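Local structure of chitosanase (Bacillus subtilis subsp. subtilis str. 168, 7C6C) at residues R37-G42 with S88-F93; E55-Y60 with N67-Y72. The protein hydrolyses internal beta-1,4 linkages between glucosamine units of partly acetylated chitosan, as a secreted glycosidase of family 46. One frame throughout, in Å; residues are numbered along the deposited sequence.

Interaction 1 of 2, residues R37-G42 with S88-F93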
loop_
_atom_site.group_PDB
_atom_site.type_symbol
_atom_site.label_atom_id
_atom_site.label_comp_id
_atom_site.label_asym_id
_atom_site.label_seq_id
_atom_site.Cartn_x
_atom_site.Cartn_y
_atom_site.Cartn_z
ATOM N N ARG A 37 2.419 -7.571 -12.303
ATOM C CA ARG A 37 1.272 -7.759 -11.423
ATOM C C ARG A 37 -0.066 -7.667 -12.144
ATOM O O ARG A 37 -1.113 -7.707 -11.488
ATOM C CB ARG A 37 1.343 -6.810 -10.223
ATOM C CG ARG A 37 2.606 -7.020 -9.395
ATOM C CD ARG A 37 2.547 -6.245 -8.092
ATOM N NE ARG A 37 3.734 -6.466 -7.271
ATOM C CZ ARG A 37 4.830 -5.716 -7.326
ATOM N NH1 ARG A 37 4.894 -4.688 -8.161
ATOM N NH2 ARG A 37 5.860 -5.997 -6.540
ATOM N N GLY A 38 -0.061 -7.566 -13.472
ATOM C CA GLY A 38 -1.314 -7.477 -14.211
ATOM C C GLY A 38 -1.870 -6.075 -14.118
ATOM O O GLY A 38 -1.170 -5.101 -14.393
ATOM N N TYR A 39 -3.143 -5.957 -13.750
ATOM C CA TYR A 39 -3.742 -4.652 -13.503
ATOM C C TYR A 39 -3.578 -4.290 -12.034
ATOM O O TYR A 39 -3.782 -5.132 -11.149
ATOM C CB TYR A 39 -5.239 -4.678 -13.800
ATOM C CG TYR A 39 -5.662 -4.488 -15.238
ATOM C CD1 TYR A 39 -5.179 -3.442 -16.007
ATOM C CD2 TYR A 39 -6.589 -5.356 -15.809
ATOM C CE1 TYR A 39 -5.606 -3.265 -17.314
ATOM C CE2 TYR A 39 -7.018 -5.185 -17.100
ATOM C CZ TYR A 39 -6.519 -4.146 -17.856
ATOM O OH TYR A 39 -6.971 -3.985 -19.146
ATOM N N THR A 40 -3.262 -3.015 -11.785
ATOM C CA THR A 40 -3.225 -2.416 -10.456
ATOM C C THR A 40 -4.461 -1.536 -10.300
ATOM O O THR A 40 -4.720 -0.684 -11.156
ATOM C CB THR A 40 -1.940 -1.591 -10.330
ATOM O OG1 THR A 40 -0.819 -2.466 -10.486
ATOM C CG2 THR A 40 -1.826 -0.917 -8.988
ATOM N N CYS A 41 -5.219 -1.741 -9.213
ATOM C CA CYS A 41 -6.601 -1.282 -9.152
ATOM C C CYS A 41 -6.956 -0.646 -7.814
ATOM O O CYS A 41 -6.611 -1.169 -6.751
ATOM C CB CYS A 41 -7.548 -2.471 -9.349
ATOM S SG CYS A 41 -7.192 -3.541 -10.754
ATOM N N GLY A 42 -7.724 0.442 -7.876
ATOM C CA GLY A 42 -8.373 0.939 -6.677
ATOM C C GLY A 42 -7.441 1.509 -5.618
ATOM O O GLY A 42 -6.271 1.819 -5.860
ATOM N N SER A 88 -4.950 -10.010 -21.059
ATOM C CA SER A 88 -5.585 -10.144 -22.361
ATOM C C SER A 88 -6.965 -10.790 -22.290
ATOM O O SER A 88 -7.717 -10.708 -23.266
ATOM C CB SER A 88 -4.679 -10.935 -23.305
ATOM O OG SER A 88 -4.606 -12.302 -22.927
ATOM N N ASN A 89 -7.314 -11.439 -21.177
ATOM C CA ASN A 89 -8.630 -12.043 -21.012
ATOM C C ASN A 89 -9.489 -11.267 -20.021
ATOM O O ASN A 89 -10.362 -11.845 -19.371
ATOM C CB ASN A 89 -8.537 -13.504 -20.569
ATOM C CG ASN A 89 -7.945 -14.402 -21.616
ATOM O OD1 ASN A 89 -8.345 -14.374 -22.777
ATOM N ND2 ASN A 89 -7.007 -15.243 -21.201
ATOM N N LEU A 90 -9.248 -9.965 -19.894
ATOM C CA LEU A 90 -9.999 -9.087 -19.008
ATOM C C LEU A 90 -10.624 -7.924 -19.775
ATOM O O LEU A 90 -10.723 -6.809 -19.267
ATOM C CB LEU A 90 -9.131 -8.583 -17.857
ATOM C CG LEU A 90 -8.752 -9.612 -16.788
ATOM C CD1 LEU A 90 -7.771 -8.994 -15.806
ATOM C CD2 LEU A 90 -9.976 -10.173 -16.067
ATOM N N LYS A 91 -11.082 -8.171 -20.999
ATOM C CA LYS A 91 -11.673 -7.102 -21.790
ATOM C C LYS A 91 -12.864 -6.490 -21.067
ATOM O O LYS A 91 -13.766 -7.200 -20.612
ATOM C CB LYS A 91 -12.117 -7.634 -23.153
ATOM C CG LYS A 91 -12.710 -6.561 -24.064
ATOM C CD LYS A 91 -13.022 -7.105 -25.451
ATOM C CE LYS A 91 -14.049 -8.216 -25.394
ATOM N NZ LYS A 91 -15.225 -7.842 -24.557
ATOM N N GLY A 92 -12.865 -5.164 -20.956
ATOM C CA GLY A 92 -13.925 -4.449 -20.281
ATOM C C GLY A 92 -13.748 -4.304 -18.785
ATOM O O GLY A 92 -14.463 -3.505 -18.169
ATOM N N PHE A 93 -12.812 -5.041 -18.183
ATOM C CA PHE A 93 -12.662 -5.015 -16.731
ATOM C C PHE A 93 -12.238 -3.635 -16.231
ATOM O O PHE A 93 -12.790 -3.121 -15.254
ATOM C CB PHE A 93 -11.653 -6.089 -16.326
ATOM C CG PHE A 93 -11.243 -6.050 -14.883
ATOM C CD1 PHE A 93 -12.033 -6.630 -13.900
ATOM C CD2 PHE A 93 -10.033 -5.479 -14.512
ATOM C CE1 PHE A 93 -11.625 -6.612 -12.569
ATOM C CE2 PHE A 93 -9.630 -5.455 -13.195
ATOM C CZ PHE A 93 -10.422 -6.020 -12.228
HETATM O O HOH W 1 -9.788 -4.193 -19.189
#
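Y39 reaches from the middle-strand segment of the small antiparallel sheet of this family 46 glycosidase to meet L90 and F93, where the loop after helix 73-82 turns into helix 93-99. The tight part is around Y39 CD2. This atom lies 3.7 Å from F93 CD2 and 3.8 Å from L90 CD1, and the leucine methyl sits at the ring edge near its plane. The two aromatic planes are 26° from parallel, but the centroids are 5.9 Å apart, so the rings are slid past one another with hardly any overlap. C41, two residues further on, adds a sulfur-aromatic contact: its SG comes to the edge of the F93 ring, 3.9 Å from CE2. With CG anti to its backbone N (chi1 171°), the F93 ring lies against both Y39 and C41, and it also meets Y72 edge-to-face.

The hydroxyl end of the tyrosine is the looser, watered side. Y39 OH does not touch the loop directly; water 1 lies between them. Y39 is partly exposed, while L90, F93 and C41 are buried. The side chain of Y39 is about 8 Å from that of D35, the probable nucleophile. Water 1 stands 2.8 Å from Y39 OH and donates a hydrogen bond of 2.8 Å to L90 O, the carbonyl that also accepts from F93 N.

Interaction 2 of 2, residues E55-Y60 with N67-Y72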
loop_
_atom_site.group_PDB
_atom_site.type_symbol
_atom_site.label_atom_id
_atom_site.label_comp_id
_atom_site.label_asym_id
_atom_site.label_seq_id
_atom_site.Cartn_x
_atom_site.Cartn_y
_atom_site.Cartn_z
ATOM N N GLU A 55 -10.015 -10.688 -4.439
ATOM C CA GLU A 55 -10.723 -10.590 -3.164
ATOM C C GLU A 55 -11.715 -9.435 -3.159
ATOM O O GLU A 55 -12.829 -9.580 -2.650
ATOM C CB GLU A 55 -9.749 -10.482 -1.988
ATOM C CG GLU A 55 -8.914 -11.738 -1.790
ATOM C CD GLU A 55 -8.330 -11.843 -0.406
ATOM O OE1 GLU A 55 -9.082 -11.668 0.571
ATOM O OE2 GLU A 55 -7.116 -12.099 -0.294
ATOM N N VAL A 56 -11.337 -8.282 -3.727
ATOM C CA VAL A 56 -12.287 -7.179 -3.828
ATOM C C VAL A 56 -13.539 -7.619 -4.578
ATOM O O VAL A 56 -14.666 -7.366 -4.140
ATOM C CB VAL A 56 -11.638 -5.944 -4.474
ATOM C CG1 VAL A 56 -12.701 -4.876 -4.719
ATOM C CG2 VAL A 56 -10.529 -5.415 -3.595
ATOM N N VAL A 57 -13.359 -8.277 -5.725
ATOM C CA VAL A 57 -14.513 -8.665 -6.527
ATOM C C VAL A 57 -15.337 -9.736 -5.816
ATOM O O VAL A 57 -16.569 -9.718 -5.884
ATOM C CB VAL A 57 -14.094 -9.057 -7.959
ATOM C CG1 VAL A 57 -15.306 -9.471 -8.771
ATOM C CG2 VAL A 57 -13.370 -7.890 -8.634
ATOM N N GLU A 58 -14.686 -10.655 -5.089
ATOM C CA GLU A 58 -15.431 -11.646 -4.305
ATOM C C GLU A 58 -16.294 -10.972 -3.248
ATOM O O GLU A 58 -17.473 -11.316 -3.075
ATOM C CB GLU A 58 -14.460 -12.594 -3.603
ATOM C CG GLU A 58 -13.708 -13.561 -4.482
ATOM C CD GLU A 58 -12.539 -14.192 -3.728
ATOM O OE1 GLU A 58 -12.119 -13.628 -2.686
ATOM O OE2 GLU A 58 -12.019 -15.239 -4.171
ATOM N N VAL A 59 -15.703 -10.029 -2.504
ATOM C CA VAL A 59 -16.419 -9.345 -1.425
ATOM C C VAL A 59 -17.572 -8.533 -1.997
ATOM O O VAL A 59 -18.700 -8.568 -1.496
ATOM C CB VAL A 59 -15.440 -8.477 -0.603
ATOM C CG1 VAL A 59 -16.190 -7.495 0.312
ATOM C CG2 VAL A 59 -14.501 -9.353 0.201
ATOM N N TYR A 60 -17.302 -7.796 -3.075
ATOM C CA TYR A 60 -18.345 -7.022 -3.733
ATOM C C TYR A 60 -19.466 -7.927 -4.230
ATOM O O TYR A 60 -20.649 -7.593 -4.091
ATOM C CB TYR A 60 -17.718 -6.236 -4.889
ATOM C CG TYR A 60 -18.683 -5.420 -5.714
ATOM C CD1 TYR A 60 -19.536 -4.495 -5.124
ATOM C CD2 TYR A 60 -18.727 -5.564 -7.092
ATOM C CE1 TYR A 60 -20.415 -3.743 -5.889
ATOM C CE2 TYR A 60 -19.592 -4.812 -7.865
ATOM C CZ TYR A 60 -20.440 -3.912 -7.262
ATOM O OH TYR A 60 -21.306 -3.192 -8.050
ATOM N N ASN A 67 -23.423 -8.573 -10.146
ATOM C CA ASN A 67 -22.960 -7.246 -10.522
ATOM C C ASN A 67 -22.142 -7.309 -11.820
ATOM O O ASN A 67 -21.878 -8.384 -12.371
ATOM C CB ASN A 67 -22.140 -6.661 -9.381
ATOM C CG ASN A 67 -20.892 -7.471 -9.118
ATOM O OD1 ASN A 67 -19.930 -7.394 -9.886
ATOM N ND2 ASN A 67 -20.907 -8.278 -8.060
ATOM N N LYS A 68 -21.708 -6.136 -12.300
ATOM C CA LYS A 68 -21.027 -6.054 -13.592
ATOM C C LYS A 68 -19.647 -6.697 -13.596
ATOM O O LYS A 68 -19.093 -6.924 -14.677
ATOM C CB LYS A 68 -20.913 -4.600 -14.054
ATOM C CG LYS A 68 -19.865 -3.772 -13.315
ATOM C CD LYS A 68 -19.834 -2.330 -13.827
ATOM C CE LYS A 68 -21.062 -1.539 -13.378
ATOM N NZ LYS A 68 -21.128 -0.204 -14.033
ATOM N N LEU A 69 -19.070 -6.966 -12.431
ATOM C CA LEU A 69 -17.756 -7.586 -12.361
ATOM C C LEU A 69 -17.808 -9.091 -12.124
ATOM O O LEU A 69 -16.771 -9.748 -12.245
ATOM C CB LEU A 69 -16.915 -6.924 -11.267
ATOM C CG LEU A 69 -16.585 -5.441 -11.456
ATOM C CD1 LEU A 69 -15.867 -4.896 -10.227
ATOM C CD2 LEU A 69 -15.759 -5.206 -12.715
ATOM N N LYS A 70 -18.984 -9.652 -11.821
ATOM C CA LYS A 70 -19.078 -11.077 -11.510
ATOM C C LYS A 70 -18.474 -11.938 -12.612
ATOM O O LYS A 70 -17.779 -12.919 -12.325
ATOM C CB LYS A 70 -20.536 -11.473 -11.269
ATOM C CG LYS A 70 -20.721 -12.973 -11.097
ATOM C CD LYS A 70 -22.186 -13.390 -11.022
ATOM C CE LYS A 70 -22.304 -14.914 -11.002
ATOM N NZ LYS A 70 -23.720 -15.370 -11.076
ATOM N N LYS A 71 -18.711 -11.582 -13.878
ATOM C CA LYS A 71 -18.267 -12.429 -14.980
ATOM C C LYS A 71 -16.754 -12.522 -15.068
ATOM O O LYS A 71 -16.245 -13.423 -15.745
ATOM C CB LYS A 71 -18.846 -11.954 -16.317
ATOM C CG LYS A 71 -18.187 -10.713 -16.889
ATOM C CD LYS A 71 -18.655 -10.475 -18.319
ATOM C CE LYS A 71 -17.741 -9.498 -19.046
ATOM N NZ LYS A 71 -18.056 -9.408 -20.495
ATOM N N TYR A 72 -16.025 -11.617 -14.409
ATOM C CA TYR A 72 -14.573 -11.670 -14.426
ATOM C C TYR A 72 -14.004 -12.600 -13.369
ATOM O O TYR A 72 -12.797 -12.847 -13.378
ATOM C CB TYR A 72 -13.977 -10.270 -14.257
ATOM C CG TYR A 72 -14.370 -9.345 -15.379
ATOM C CD1 TYR A 72 -13.780 -9.456 -16.633
ATOM C CD2 TYR A 72 -15.346 -8.381 -15.198
ATOM C CE1 TYR A 72 -14.142 -8.619 -17.672
ATOM C CE2 TYR A 72 -15.722 -7.544 -16.228
ATOM C CZ TYR A 72 -15.120 -7.664 -17.460
ATOM O OH TYR A 72 -15.502 -6.827 -18.477
HETATM O O HOH W 2 -22.162 -3.636 -10.820
#
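An Asx turn at N67, in the connection between helix 52-63 and helix 73-82, presents its amide to Y60 on the first of these helices. N67 CG lies 3.2 Å from Y60 CE2, and the amide and ring planes are 43° apart, so the groups meet obliquely rather than stacking flat. The amide is anchored from its own side of the contact: L69 N donates to N67 OD1 at 2.7 Å, with the donor tilted 16° from the carbonyl plane. With N67 CG between its backbone N and carbonyl carbon (chi1 63°), OD1 is brought back to L69 N while the amide lies against the ring; ND2 donates to V64 O and T61 OG1.

This Asx turn overlaps a type I beta turn from N67 to K70, closed by K70 N to N67 O at 3.2 Å, and L69, within it, has its CB directed toward the helix. One helical turn before Y60, V57 meets L69 with the side chains crosswise; V57 CG1 is 3.9 Å from L69 CB. L69 CD1 reaches Y60 CD2 more loosely, at 4.3 Å. The hydroxyl end of Y60 is joined to the turn through water 2, which lies at the ring edge in its plane, 2.9 Å from Y60 OH, and accepts from K68 N.

How the interactions relate
From the N terminus, the chain passes strand 39-41, helix 52-63, the turn at 67-70 and helix 73-82 before it reaches 88-93. Interaction 2 closes a short loop, with six residues between its segments, and is nested inside the longer loop of 45 residues closed by interaction 1. The inner contact folds the helix connection back on helix 52-63; the outer one ties the small sheet to the loop before helix 93-99 and to the first residue of that helix. Their centres are about 13 Å apart, and Y72 links them directly: its OH is 2.8 Å from K91 O, a probable hydrogen bond, and its CD1 packs 3.9 Å from L90 CD2.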